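Local coordinates for protein imelysin (Bacteroides ovatus ATCC 8483, PDB 3OYV) that belongs to the imelysin-like proteins implicated in bacterial iron uptake and probably works at the outer membrane, possibly as a peptidase, at residues Y130-A135 with N166-A171; D235-P240 with E286-G291; D10-D15 with A311-L316. All blocks are in the same frame, centred on the assembly; numbering follows the deposited sequence. Where two conformers were deposited one is given.

Contact 1 (Y130-A135 with N166-A171); sequences YSIRNA and NAIQKA
I132 and R133 of helix 121-137 meet I168 of helix 158-177, a small helix-to-helix contact in the all-helical bulk of this imelysin-like chain. No hydrogen bond joins the two segments; the contact is apolar, and from the second helix I168 makes all the close contacts. Along the first segment, Y130 does not touch the other helix, but CD1 of its ring lies 3.8 Å over one face of the R133 guanidinium, near the rim. S131 turns to the far side, where OG is hydrogen-bonded to K284 O and A287 N of the loop after helix 265-283. I132 points at the second helix. CG2, the branch lying opposite the backbone N, meets I168 CD1 at 4.0 Å and I168 CG1 at 4.1 Å, so the methyl of one isoleucine rests on the outer arm of the other at a slant. Residues of helices 71-102 and 189-214, among them I85 and L201, close round I132 and leave it buried. R133 offers only the root of its chain: CB lies 3.8 Å from I168 CG2, which is also 4.1 Å from R133 CA, and the backbones come closest at R133 and I168. Beyond CB the arginine leaves the contact, with CG trans to the backbone N (chi1 -176°) and a bend at chi3 that brings the guanidinium back over its own helix. There, at N134, it grips a single carbonyl oxygen side-on with two nitrogens, both bonds running nearly in the guanidinium plane, which limits rotation of the group. NH2 reaches N134 OD1 at 2.9 Å in the carbonyl plane, on a lone pair, whereas NE reaches N134 OD1 at 3.1 Å from a direction tilted 27° out of that plane.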
ATOM      1  N   TYR A 130      -9.195   5.188   0.046  1.00 10.92           N
ATOM      2  CA  TYR A 130      -8.932   6.489   0.648  1.00 10.90           C
ATOM      3  C   TYR A 130      -7.727   7.185   0.054  1.00 10.00           C
ATOM      4  O   TYR A 130      -7.682   8.401   0.070  1.00 10.87           O
ATOM      5  CB  TYR A 130      -8.809   6.382   2.166  1.00 12.69           C
ATOM      6  CG  TYR A 130     -10.116   6.082   2.853  1.00 14.21           C
ATOM      7  CD1 TYR A 130     -11.302   6.639   2.387  1.00 20.67           C
ATOM      8  CD2 TYR A 130     -10.172   5.257   3.969  1.00 16.58           C
ATOM      9  CE1 TYR A 130     -12.510   6.378   3.006  1.00 22.25           C
ATOM     10  CE2 TYR A 130     -11.390   4.995   4.606  1.00 18.97           C
ATOM     11  CZ  TYR A 130     -12.535   5.564   4.107  1.00 18.45           C
ATOM     12  OH  TYR A 130     -13.740   5.309   4.726  1.00 28.42           O
ATOM     13  N   SER A 131      -6.786   6.431  -0.507  1.00 10.47           N
ATOM     14  CA  SER A 131      -5.699   7.045  -1.273  1.00 10.12           C
ATOM     15  C   SER A 131      -6.234   7.862  -2.456  1.00 10.01           C
ATOM     16  O   SER A 131      -5.787   8.998  -2.717  1.00  9.97           O
ATOM     17  CB  SER A 131      -4.698   5.996  -1.744  1.00  9.10           C
ATOM     18  OG  SER A 131      -3.526   6.603  -2.283  1.00  8.85           O
ATOM     19  N   ILE A 132      -7.232   7.303  -3.132  1.00 10.78           N
ATOM     20  CA  ILE A 132      -7.888   8.021  -4.225  1.00 11.04           C
ATOM     21  C   ILE A 132      -8.605   9.281  -3.688  1.00  9.52           C
ATOM     22  O   ILE A 132      -8.489  10.374  -4.275  1.00 10.64           O
ATOM     23  CB  ILE A 132      -8.929   7.127  -4.950  1.00 11.64           C
ATOM     24  CG1 ILE A 132      -8.247   5.905  -5.552  1.00 12.35           C
ATOM     25  CG2 ILE A 132      -9.694   7.940  -5.999  1.00 12.99           C
ATOM     26  CD1 ILE A 132      -9.265   4.880  -6.124  1.00 12.83           C
ATOM     27  N   ARG A 133      -9.337   9.128  -2.593  1.00 10.05           N
ATOM     28  CA  ARG A 133      -9.957  10.272  -1.952  1.00 10.56           C
ATOM     29  C   ARG A 133      -8.939  11.371  -1.684  1.00 10.44           C
ATOM     30  O   ARG A 133      -9.163  12.528  -2.025  1.00 11.51           O
ATOM     31  CB  ARG A 133     -10.618   9.852  -0.656  1.00 11.32           C
ATOM     32  CG  ARG A 133     -11.367  10.996   0.012  1.00 13.99           C
ATOM     33  CD  ARG A 133     -11.523  10.751   1.484  1.00 16.87           C
ATOM     34  NE  ARG A 133     -10.235  10.619   2.168  1.00 15.81           N
ATOM     35  CZ  ARG A 133     -10.110  10.327   3.444  1.00 19.37           C
ATOM     36  NH1 ARG A 133     -11.205  10.140   4.197  1.00 25.55           N
ATOM     37  NH2 ARG A 133      -8.905  10.211   3.993  1.00 20.72           N
ATOM     38  N   ASN A 134      -7.826  11.007  -1.056  1.00 10.87           N
ATOM     39  CA  ASN A 134      -6.797  11.996  -0.741  1.00 11.06           C
ATOM     40  C   ASN A 134      -6.280  12.700  -1.975  1.00 10.40           C
ATOM     41  O   ASN A 134      -6.121  13.924  -1.984  1.00 10.59           O
ATOM     42  CB  ASN A 134      -5.656  11.351   0.026  1.00 10.90           C
ATOM     43  CG  ASN A 134      -6.057  10.881   1.415  1.00  9.72           C
ATOM     44  OD1 ASN A 134      -7.187  11.131   1.884  1.00 10.58           O
ATOM     45  ND2 ASN A 134      -5.145  10.197   2.094  1.00 10.57           N
ATOM     46  N   ALA A 135      -6.025  11.950  -3.037  1.00  9.57           N
ATOM     47  CA  ALA A 135      -5.536  12.529  -4.286  1.00  9.93           C
ATOM     48  C   ALA A 135      -6.542  13.526  -4.843  1.00 10.00           C
ATOM     49  O   ALA A 135      -6.152  14.598  -5.297  1.00 10.74           O
ATOM     50  CB  ALA A 135      -5.238  11.438  -5.352  1.00 11.24           C
ATOM     51  N   ASN A 166     -19.155  10.654  -4.758  1.00 16.32           N
ATOM     52  CA  ASN A 166     -20.065   9.550  -4.423  1.00 15.96           C
ATOM     53  C   ASN A 166     -19.487   8.169  -4.752  1.00 17.38           C
ATOM     54  O   ASN A 166     -19.675   7.213  -3.991  1.00 18.43           O
ATOM     55  CB  ASN A 166     -21.421   9.726  -5.146  1.00 18.14           C
ATOM     56  CG  ASN A 166     -22.234  10.879  -4.581  1.00 17.95           C
ATOM     57  OD1 ASN A 166     -21.938  11.376  -3.491  1.00 21.00           O
ATOM     58  ND2 ASN A 166     -23.336  11.228  -5.263  1.00 19.64           N
ATOM     59  N   ALA A 167     -18.835   8.075  -5.896  1.00 15.59           N
ATOM     60  CA  ALA A 167     -18.229   6.795  -6.325  1.00 15.90           C
ATOM     61  C   ALA A 167     -17.068   6.377  -5.433  1.00 15.38           C
ATOM     62  O   ALA A 167     -16.907   5.173  -5.140  1.00 17.12           O
ATOM     63  CB  ALA A 167     -17.803   6.838  -7.742  1.00 15.40           C
ATOM     64  N   ILE A 168     -16.265   7.334  -4.985  1.00 16.00           N
ATOM     65  CA  ILE A 168     -15.198   7.027  -4.040  1.00 15.04           C
ATOM     66  C   ILE A 168     -15.781   6.506  -2.737  1.00 14.73           C
ATOM     67  O   ILE A 168     -15.393   5.449  -2.208  1.00 16.24           O
ATOM     68  CB  ILE A 168     -14.326   8.277  -3.777  1.00 14.31           C
ATOM     69  CG1 ILE A 168     -13.598   8.657  -5.045  1.00 13.26           C
ATOM     70  CG2 ILE A 168     -13.352   8.016  -2.619  1.00 14.30           C
ATOM     71  CD1 ILE A 168     -12.924  10.052  -4.978  1.00 13.66           C
ATOM     72  N   GLN A 169     -16.765   7.207  -2.219  1.00 14.68           N
ATOM     73  CA  GLN A 169     -17.407   6.791  -1.010  1.00 15.09           C
ATOM     74  C   GLN A 169     -18.128   5.430  -1.153  1.00 15.62           C
ATOM     75  O   GLN A 169     -18.063   4.584  -0.244  1.00 17.19           O
ATOM     76  CB  GLN A 169     -18.433   7.833  -0.575  1.00 18.44           C
ATOM     77  CG  GLN A 169     -19.113   7.511   0.745  1.00 28.05           C
ATOM     78  CD  GLN A 169     -18.138   7.051   1.813  1.00 38.02           C
ATOM     79  OE1 GLN A 169     -18.340   6.001   2.439  1.00 47.05           O
ATOM     80  NE2 GLN A 169     -17.065   7.825   2.022  1.00 40.34           N
ATOM     81  N   LYS A 170     -18.749   5.214  -2.308  1.00 15.74           N
ATOM     82  CA  LYS A 170     -19.472   3.977  -2.409  0.60 15.00           C
ATOM     83  C   LYS A 170     -18.533   2.756  -2.478  1.00 16.16           C
ATOM     84  O   LYS A 170     -18.867   1.712  -1.891  1.00 17.41           O
ATOM     85  CB  LYS A 170     -20.381   4.034  -3.578  0.60 14.59           C
ATOM     86  CG  LYS A 170     -21.260   2.860  -3.634  0.60 10.93           C
ATOM     87  CD  LYS A 170     -22.052   2.968  -4.876  0.60 12.03           C
ATOM     88  CE  LYS A 170     -22.799   1.717  -5.155  0.60 14.43           C
ATOM     89  NZ  LYS A 170     -23.475   1.829  -6.455  0.60 14.74           N
ATOM     90  N   ALA A 171     -17.363   2.891  -3.094  1.00 16.06           N
ATOM     91  CA  ALA A 171     -16.373   1.804  -3.098  1.00 12.90           C
ATOM     92  C   ALA A 171     -15.833   1.540  -1.693  1.00 13.16           C
ATOM     93  O   ALA A 171     -15.735   0.380  -1.268  1.00 14.84           O
ATOM     94  CB  ALA A 171     -15.263   2.088  -4.098  1.00 14.66           C
TER

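Contact 2 (D235-P240 with E286-G291); sequences DAVVVP and EAFLFG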
ATOM      1  N   ASP A 235       2.706  18.460  -2.051  1.00  9.38           N
ATOM      2  CA  ASP A 235       3.149  18.981  -0.754  1.00  9.28           C
ATOM      3  C   ASP A 235       2.276  18.553   0.405  1.00 10.55           C
ATOM      4  O   ASP A 235       2.798  18.469   1.516  1.00 11.70           O
ATOM      5  CB  ASP A 235       3.248  20.532  -0.794  1.00 10.98           C
ATOM      6  CG  ASP A 235       4.396  21.051  -1.629  1.00 13.25           C
ATOM      7  OD1 ASP A 235       5.306  20.265  -1.945  1.00 12.91           O
ATOM      8  OD2 ASP A 235       4.362  22.267  -1.943  1.00 15.34           O
ATOM      9  N   ALA A 236       0.971  18.305   0.177  1.00  9.48           N
ATOM     10  CA  ALA A 236       0.025  17.934   1.213  1.00  9.09           C
ATOM     11  C   ALA A 236      -0.340  16.459   1.235  1.00 10.17           C
ATOM     12  O   ALA A 236      -0.718  15.936   2.268  1.00 12.17           O
ATOM     13  CB  ALA A 236      -1.248  18.813   1.134  1.00 12.46           C
ATOM     14  N   VAL A 237      -0.271  15.793   0.096  1.00  9.05           N
ATOM     15  CA  VAL A 237      -0.658  14.392   0.026  1.00  9.11           C
ATOM     16  C   VAL A 237       0.547  13.465  -0.077  1.00  9.25           C
ATOM     17  O   VAL A 237       0.773  12.633   0.819  1.00 10.12           O
ATOM     18  CB  VAL A 237      -1.703  14.117  -1.077  1.00  9.42           C
ATOM     19  CG1 VAL A 237      -2.081  12.611  -1.119  1.00 10.99           C
ATOM     20  CG2 VAL A 237      -2.963  14.971  -0.827  1.00 10.77           C
ATOM     21  N   VAL A 238       1.306  13.577  -1.165  1.00  8.77           N
ATOM     22  CA  VAL A 238       2.326  12.586  -1.463  1.00  8.73           C
ATOM     23  C   VAL A 238       3.469  12.647  -0.438  1.00  9.61           C
ATOM     24  O   VAL A 238       3.781  11.644   0.207  1.00  9.40           O
ATOM     25  CB  VAL A 238       2.878  12.734  -2.891  1.00  8.87           C
ATOM     26  CG1 VAL A 238       4.022  11.745  -3.126  1.00 10.97           C
ATOM     27  CG2 VAL A 238       1.769  12.491  -3.934  1.00 11.42           C
ATOM     28  N   VAL A 239       4.131  13.801  -0.318  1.00 10.05           N
ATOM     29  CA  VAL A 239       5.330  13.863   0.546  1.00  9.37           C
ATOM     30  C   VAL A 239       4.995  13.566   2.009  1.00  9.16           C
ATOM     31  O   VAL A 239       5.703  12.782   2.643  1.00 10.34           O
ATOM     32  CB  VAL A 239       6.135  15.136   0.301  1.00  9.76           C
ATOM     33  CG1 VAL A 239       7.345  15.177   1.254  1.00 13.22           C
ATOM     34  CG2 VAL A 239       6.625  15.224  -1.158  1.00 12.51           C
ATOM     35  N   PRO A 240       3.899  14.147   2.535  1.00  8.96           N
ATOM     36  CA  PRO A 240       3.541  13.791   3.923  1.00 10.12           C
ATOM     37  C   PRO A 240       3.218  12.334   4.143  1.00  8.28           C
ATOM     38  O   PRO A 240       3.485  11.790   5.221  1.00 10.30           O
ATOM     39  CB  PRO A 240       2.377  14.731   4.238  1.00 10.39           C
ATOM     40  CG  PRO A 240       2.588  15.931   3.341  1.00 11.95           C
ATOM     41  CD  PRO A 240       3.120  15.308   2.060  1.00  9.88           C
ATOM     42  N   GLU A 286      -1.327   4.019  -2.215  1.00  9.13           N
ATOM     43  CA  GLU A 286      -1.394   3.160  -3.400  0.60  9.74           C
ATOM     44  C   GLU A 286      -2.120   3.753  -4.603  1.00 11.09           C
ATOM     45  O   GLU A 286      -2.079   3.157  -5.662  1.00 11.19           O
ATOM     46  CB  GLU A 286      -1.896   1.761  -3.064  0.60  9.08           C
ATOM     47  CG  GLU A 286      -0.978   0.997  -2.113  0.60 11.36           C
ATOM     48  CD  GLU A 286      -1.422  -0.434  -1.824  0.60  9.89           C
ATOM     49  OE1 GLU A 286      -1.997  -1.114  -2.716  0.60 12.64           O
ATOM     50  OE2 GLU A 286      -1.197  -0.885  -0.701  0.60 12.33           O
ATOM     51  N   ALA A 287      -2.729   4.940  -4.468  1.00 10.60           N
ATOM     52  CA  ALA A 287      -3.205   5.701  -5.630  1.00 10.48           C
ATOM     53  C   ALA A 287      -2.099   6.474  -6.341  1.00 10.52           C
ATOM     54  O   ALA A 287      -2.348   7.057  -7.388  1.00 11.14           O
ATOM     55  CB  ALA A 287      -4.370   6.642  -5.253  1.00 10.30           C
ATOM     56  N   PHE A 288      -0.876   6.487  -5.785  1.00  9.50           N
ATOM     57  CA  PHE A 288       0.251   7.148  -6.409  1.00  9.81           C
ATOM     58  C   PHE A 288       1.446   6.215  -6.529  1.00  9.83           C
ATOM     59  O   PHE A 288       2.566   6.554  -6.125  1.00 10.33           O
ATOM     60  CB  PHE A 288       0.615   8.523  -5.806  1.00 11.25           C
ATOM     61  CG  PHE A 288       0.509   8.650  -4.308  1.00  9.85           C
ATOM     62  CD1 PHE A 288      -0.691   8.971  -3.714  1.00 10.20           C
ATOM     63  CD2 PHE A 288       1.643   8.623  -3.511  1.00 10.17           C
ATOM     64  CE1 PHE A 288      -0.791   9.208  -2.346  1.00 11.17           C
ATOM     65  CE2 PHE A 288       1.575   8.849  -2.159  1.00 10.87           C
ATOM     66  CZ  PHE A 288       0.358   9.156  -1.551  1.00 10.85           C
ATOM     67  N   LEU A 289       1.214   5.043  -7.129  1.00  9.91           N
ATOM     68  CA  LEU A 289       2.295   4.099  -7.431  1.00 11.27           C
ATOM     69  C   LEU A 289       2.966   4.481  -8.752  1.00 11.82           C
ATOM     70  O   LEU A 289       2.865   3.776  -9.769  1.00 13.76           O
ATOM     71  CB  LEU A 289       1.774   2.664  -7.438  1.00 11.31           C
ATOM     72  CG  LEU A 289       1.267   2.104  -6.103  1.00 12.95           C
ATOM     73  CD1 LEU A 289       0.467   0.797  -6.275  1.00 14.62           C
ATOM     74  CD2 LEU A 289       2.435   1.892  -5.116  1.00 13.66           C
ATOM     75  N   PHE A 290       3.620   5.640  -8.741  1.00 10.80           N
ATOM     76  CA  PHE A 290       4.395   6.126  -9.859  1.00 11.51           C
ATOM     77  C   PHE A 290       5.625   6.841  -9.354  1.00 11.88           C
ATOM     78  O   PHE A 290       5.752   7.113  -8.168  1.00 12.50           O
ATOM     79  CB  PHE A 290       3.572   7.055 -10.785  1.00 12.77           C
ATOM     80  CG  PHE A 290       3.261   8.409 -10.206  1.00 13.15           C
ATOM     81  CD1 PHE A 290       2.096   8.617  -9.470  1.00 15.09           C
ATOM     82  CD2 PHE A 290       4.090   9.471 -10.446  1.00 14.50           C
ATOM     83  CE1 PHE A 290       1.809   9.890  -8.983  1.00 14.40           C
ATOM     84  CE2 PHE A 290       3.825  10.728  -9.946  1.00 16.83           C
ATOM     85  CZ  PHE A 290       2.682  10.940  -9.235  1.00 15.73           C
ATOM     86  N   GLY A 291       6.559   7.125 -10.254  1.00 13.13           N
ATOM     87  CA  GLY A 291       7.801   7.750  -9.863  1.00 12.72           C
ATOM     88  C   GLY A 291       8.635   6.772  -9.063  1.00 12.50           C
ATOM     89  O   GLY A 291       8.622   5.568  -9.348  1.00 12.99           O
TER
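F288 presents one ring face to V238, whose CG2 methyl sits almost squarely above the ring, 4.0 Å from the centroid of F288 and 12° off the ring normal, a CH-pi contact. The other methyl of V238 lies out by the rim of the same face: CG1 is 3.9 Å from both F288 CD2 and F288 CE2. Backbone joins in as well, because V238 CA comes within 3.9 Å of F288 CE2, so the ring is pressed against the helix itself and not just against its side chains. V238 has CG1 trans to its backbone N (chi1 176°), which sets both methyls on the same face, CG2 over the centre and CG1 by the rim. V237 adds its CG1 at 3.8 Å from F288 CE1, approaching the ring obliquely. The receiving surface is a disturbed turn of the long helix 223-261: residues 235-238 form a wider pi-type turn, and the helix is kinked at P240, whose N makes no bond to the preceding turn. The phenylalanine comes from an irregular loop that follows helix 265-283. Its CG stands between the backbone N and the carbonyl carbon (chi1 39°), which carries the ring out of the loop toward the helix. After it the chain kinks, with L289 at the centre of an inverse gamma turn and a weak bond of 3.0 Å from F290 N to F288 O. Around the pair, Y242 meets the F288 ring edge-to-face, Y233 and S131 also touch F288, and W46 of helix 21-47 packs on V238. E286 OE1 forms a salt bridge with K93 and a hydrogen bond to a glycerol that probably came from the crystallisation liquor.

Contact 3 (D10-D15 with A311-L316); sequences DPANID and AIVQIL
An Asx turn at D10 leads into an irregular run near the N terminus, which lays A12 and I14 over V313 and L316 of helix 309-316. The two helix residues are three apart, and A12 and I14 both point at the helix, with N13 between them pointing away; the match gives an apolar strip to which no hydrogen bond across the segments contributes. V313 is the central piece. Its CG2 methyl, trans to the carbonyl carbon, is met by A12 CB at 3.7 Å, by A12 O at 3.6 Å and by I14 CG2 at 4.0 Å, so one methyl touches both the side chain and the carbonyl oxygen of A12, where the backbone is left-handed, and I14 as well. I14 slides past V313 in the opposite direction and continues to L316. With CG1 trans to the backbone N (chi1 -174°), its long arm runs out to the helix, while CG2 takes the crowded position between backbone N and carbonyl carbon and reaches L316 CD1 at 4.0 Å. Further covering comes from W24 of helix 21-47 and F349 of helix 343-351, both touching I14. A glycerol, probably from the crystallisation liquor, is hydrogen-bonded to A12 O and I14 N through the same oxygen and lies close to the I14 side chain; I14 O is bonded to R358. At the start of the segment, in one of the two conformers deposited for D10, A12 N donates to D10 OD1 at 3.1 Å with an angle of 150° at the hydrogen, from well above the carboxylate plane. At the other end of the strip, I14 CD1 rests on L316 CB at 3.8 Å, crossing the leucine at a slant.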
ATOM      1  N   ASP A  10      -0.046 -24.773  -0.690  1.00 17.22           N
ATOM      2  CA  ASP A  10       0.883 -24.939   0.428  0.60 18.11           C
ATOM      3  C   ASP A  10       0.748 -23.736   1.359  1.00 18.47           C
ATOM      4  O   ASP A  10       1.340 -22.671   1.100  1.00 24.23           O
ATOM      5  CB  ASP A  10       2.320 -25.139  -0.061  0.60 19.09           C
ATOM      6  CG  ASP A  10       3.287 -25.524   1.064  0.60 22.66           C
ATOM      7  OD1 ASP A  10       2.862 -25.600   2.252  0.60 22.37           O
ATOM      8  OD2 ASP A  10       4.486 -25.744   0.732  0.60 26.33           O
ATOM      9  N   PRO A  11      -0.037 -23.884   2.460  1.00 17.17           N
ATOM     10  CA  PRO A  11      -0.182 -22.808   3.458  1.00 22.19           C
ATOM     11  C   PRO A  11       1.052 -22.463   4.268  1.00 23.35           C
ATOM     12  O   PRO A  11       1.079 -21.401   4.937  1.00 26.85           O
ATOM     13  CB  PRO A  11      -1.209 -23.369   4.461  1.00 23.05           C
ATOM     14  CG  PRO A  11      -1.817 -24.553   3.816  1.00 25.39           C
ATOM     15  CD  PRO A  11      -0.767 -25.095   2.893  1.00 20.67           C
ATOM     16  N   ALA A  12       2.067 -23.315   4.226  1.00 20.35           N
ATOM     17  CA  ALA A  12       3.303 -23.045   4.973  1.00 21.96           C
ATOM     18  C   ALA A  12       3.053 -22.716   6.448  1.00 21.65           C
ATOM     19  O   ALA A  12       3.462 -21.663   6.956  1.00 25.42           O
ATOM     20  CB  ALA A  12       4.053 -21.902   4.290  1.00 25.48           C
ATOM     21  N   ASN A  13       2.411 -23.633   7.147  1.00 22.73           N
ATOM     22  CA  ASN A  13       2.149 -23.521   8.573  1.00 23.63           C
ATOM     23  C   ASN A  13       3.452 -23.629   9.375  1.00 22.22           C
ATOM     24  O   ASN A  13       4.222 -24.563   9.179  1.00 22.39           O
ATOM     25  CB  ASN A  13       1.229 -24.663   9.034  1.00 25.20           C
ATOM     26  CG  ASN A  13       0.863 -24.549  10.498  1.00 27.44           C
ATOM     27  OD1 ASN A  13       0.038 -23.713  10.872  1.00 36.25           O
ATOM     28  ND2 ASN A  13       1.453 -25.407  11.338  1.00 27.93           N
ATOM     29  N   ILE A  14       3.678 -22.695  10.284  1.00 18.98           N
ATOM     30  CA  ILE A  14       4.764 -22.814  11.249  1.00 17.45           C
ATOM     31  C   ILE A  14       4.388 -22.007  12.479  1.00 17.24           C
ATOM     32  O   ILE A  14       3.715 -20.984  12.355  1.00 19.17           O
ATOM     33  CB  ILE A  14       6.087 -22.373  10.613  1.00 17.95           C
ATOM     34  CG1 ILE A  14       7.244 -22.621  11.565  1.00 16.90           C
ATOM     35  CG2 ILE A  14       6.012 -20.879  10.160  1.00 19.41           C
ATOM     36  CD1 ILE A  14       8.621 -22.477  10.881  1.00 19.45           C
ATOM     37  N   ASP A  15       4.784 -22.466  13.655  1.00 17.85           N
ATOM     38  CA  ASP A  15       4.634 -21.697  14.873  1.00 17.54           C
ATOM     39  C   ASP A  15       6.004 -21.371  15.452  1.00 17.87           C
ATOM     40  O   ASP A  15       6.975 -22.096  15.218  1.00 19.87           O
ATOM     41  CB  ASP A  15       3.810 -22.465  15.902  1.00 20.31           C
ATOM     42  CG  ASP A  15       2.406 -22.776  15.418  1.00 22.75           C
ATOM     43  OD1 ASP A  15       1.706 -21.833  15.009  1.00 19.92           O
ATOM     44  OD2 ASP A  15       2.002 -23.962  15.463  1.00 27.75           O
ATOM     45  N   ALA A 311       9.438 -21.038   1.191  1.00 15.52           N
ATOM     46  CA  ALA A 311      10.786 -20.500   1.351  1.00 15.09           C
ATOM     47  C   ALA A 311      10.978 -19.797   2.687  1.00 14.95           C
ATOM     48  O   ALA A 311      12.060 -19.892   3.291  1.00 15.35           O
ATOM     49  CB  ALA A 311      11.164 -19.568   0.213  1.00 17.33           C
ATOM     50  N   ILE A 312       9.930 -19.116   3.163  1.00 13.40           N
ATOM     51  CA  ILE A 312      10.014 -18.493   4.499  1.00 13.73           C
ATOM     52  C   ILE A 312      10.158 -19.556   5.576  1.00 13.63           C
ATOM     53  O   ILE A 312      10.978 -19.417   6.473  1.00 12.97           O
ATOM     54  CB  ILE A 312       8.816 -17.559   4.775  1.00 15.09           C
ATOM     55  CG1 ILE A 312       8.761 -16.417   3.751  1.00 13.89           C
ATOM     56  CG2 ILE A 312       8.906 -16.976   6.170  1.00 13.54           C
ATOM     57  CD1 ILE A 312       7.412 -15.649   3.715  1.00 15.49           C
ATOM     58  N   VAL A 313       9.361 -20.615   5.504  1.00 14.26           N
ATOM     59  CA  VAL A 313       9.468 -21.711   6.457  1.00 15.05           C
ATOM     60  C   VAL A 313      10.871 -22.345   6.425  1.00 15.87           C
ATOM     61  O   VAL A 313      11.446 -22.614   7.482  1.00 15.08           O
ATOM     62  CB  VAL A 313       8.351 -22.750   6.223  1.00 16.52           C
ATOM     63  CG1 VAL A 313       8.572 -24.033   7.064  1.00 18.68           C
ATOM     64  CG2 VAL A 313       6.972 -22.119   6.517  1.00 19.62           C
ATOM     65  N   GLN A 314      11.436 -22.532   5.232  1.00 15.23           N
ATOM     66  CA  GLN A 314      12.801 -23.076   5.109  0.60 15.56           C
ATOM     67  C   GLN A 314      13.818 -22.146   5.778  1.00 15.66           C
ATOM     68  O   GLN A 314      14.716 -22.602   6.503  1.00 16.04           O
ATOM     69  CB  GLN A 314      13.166 -23.310   3.645  0.60 16.88           C
ATOM     70  CG  GLN A 314      12.416 -24.451   2.975  0.60 17.62           C
ATOM     71  CD  GLN A 314      12.724 -24.567   1.491  0.60 28.85           C
ATOM     72  OE1 GLN A 314      13.293 -23.655   0.879  0.60 32.18           O
ATOM     73  NE2 GLN A 314      12.337 -25.692   0.899  0.60 34.03           N
ATOM     74  N   ILE A 315      13.674 -20.843   5.571  1.00 13.84           N
ATOM     75  CA  ILE A 315      14.510 -19.839   6.275  1.00 13.77           C
ATOM     76  C   ILE A 315      14.396 -19.981   7.798  1.00 13.58           C
ATOM     77  O   ILE A 315      15.403 -19.990   8.532  1.00 13.88           O
ATOM     78  CB  ILE A 315      14.131 -18.403   5.798  1.00 13.80           C
ATOM     79  CG1 ILE A 315      14.721 -18.176   4.399  1.00 14.54           C
ATOM     80  CG2 ILE A 315      14.609 -17.333   6.815  1.00 12.98           C
ATOM     81  CD1 ILE A 315      14.079 -17.018   3.600  1.00 15.31           C
ATOM     82  N   LEU A 316      13.161 -20.110   8.293  1.00 12.20           N
ATOM     83  CA  LEU A 316      12.943 -20.175   9.722  1.00 12.36           C
ATOM     84  C   LEU A 316      13.516 -21.447  10.329  1.00 13.01           C
ATOM     85  O   LEU A 316      13.893 -21.451  11.499  1.00 13.55           O
ATOM     86  CB  LEU A 316      11.457 -20.036  10.047  1.00 12.66           C
ATOM     87  CG  LEU A 316      10.871 -18.653   9.728  1.00 13.21           C
ATOM     88  CD1 LEU A 316       9.306 -18.716   9.852  1.00 13.92           C
ATOM     89  CD2 LEU A 316      11.460 -17.586  10.653  1.00 14.85           C
TER

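In the fold
From the N terminus the chain first lays down 10-15 and meets its partner 311-316 only after 295 intervening residues, so contact 3 closes the largest loop and holds both other contacts within it. Contact 1 opens at 130 and closes at 171; contact 2 then opens at 235 and closes at 291. They follow in series without crossing and touch in space, S131 OG of contact 1 probably binding A287 N of contact 2. Contacts 1 and 2 thus link helices 121-137, 158-177 and 223-261 with the loop after 265-283. Contact 3, its centre 34 Å from that of contact 2 and on the opposite side of the molecule's centre, joins the chain's beginning to helix 309-316.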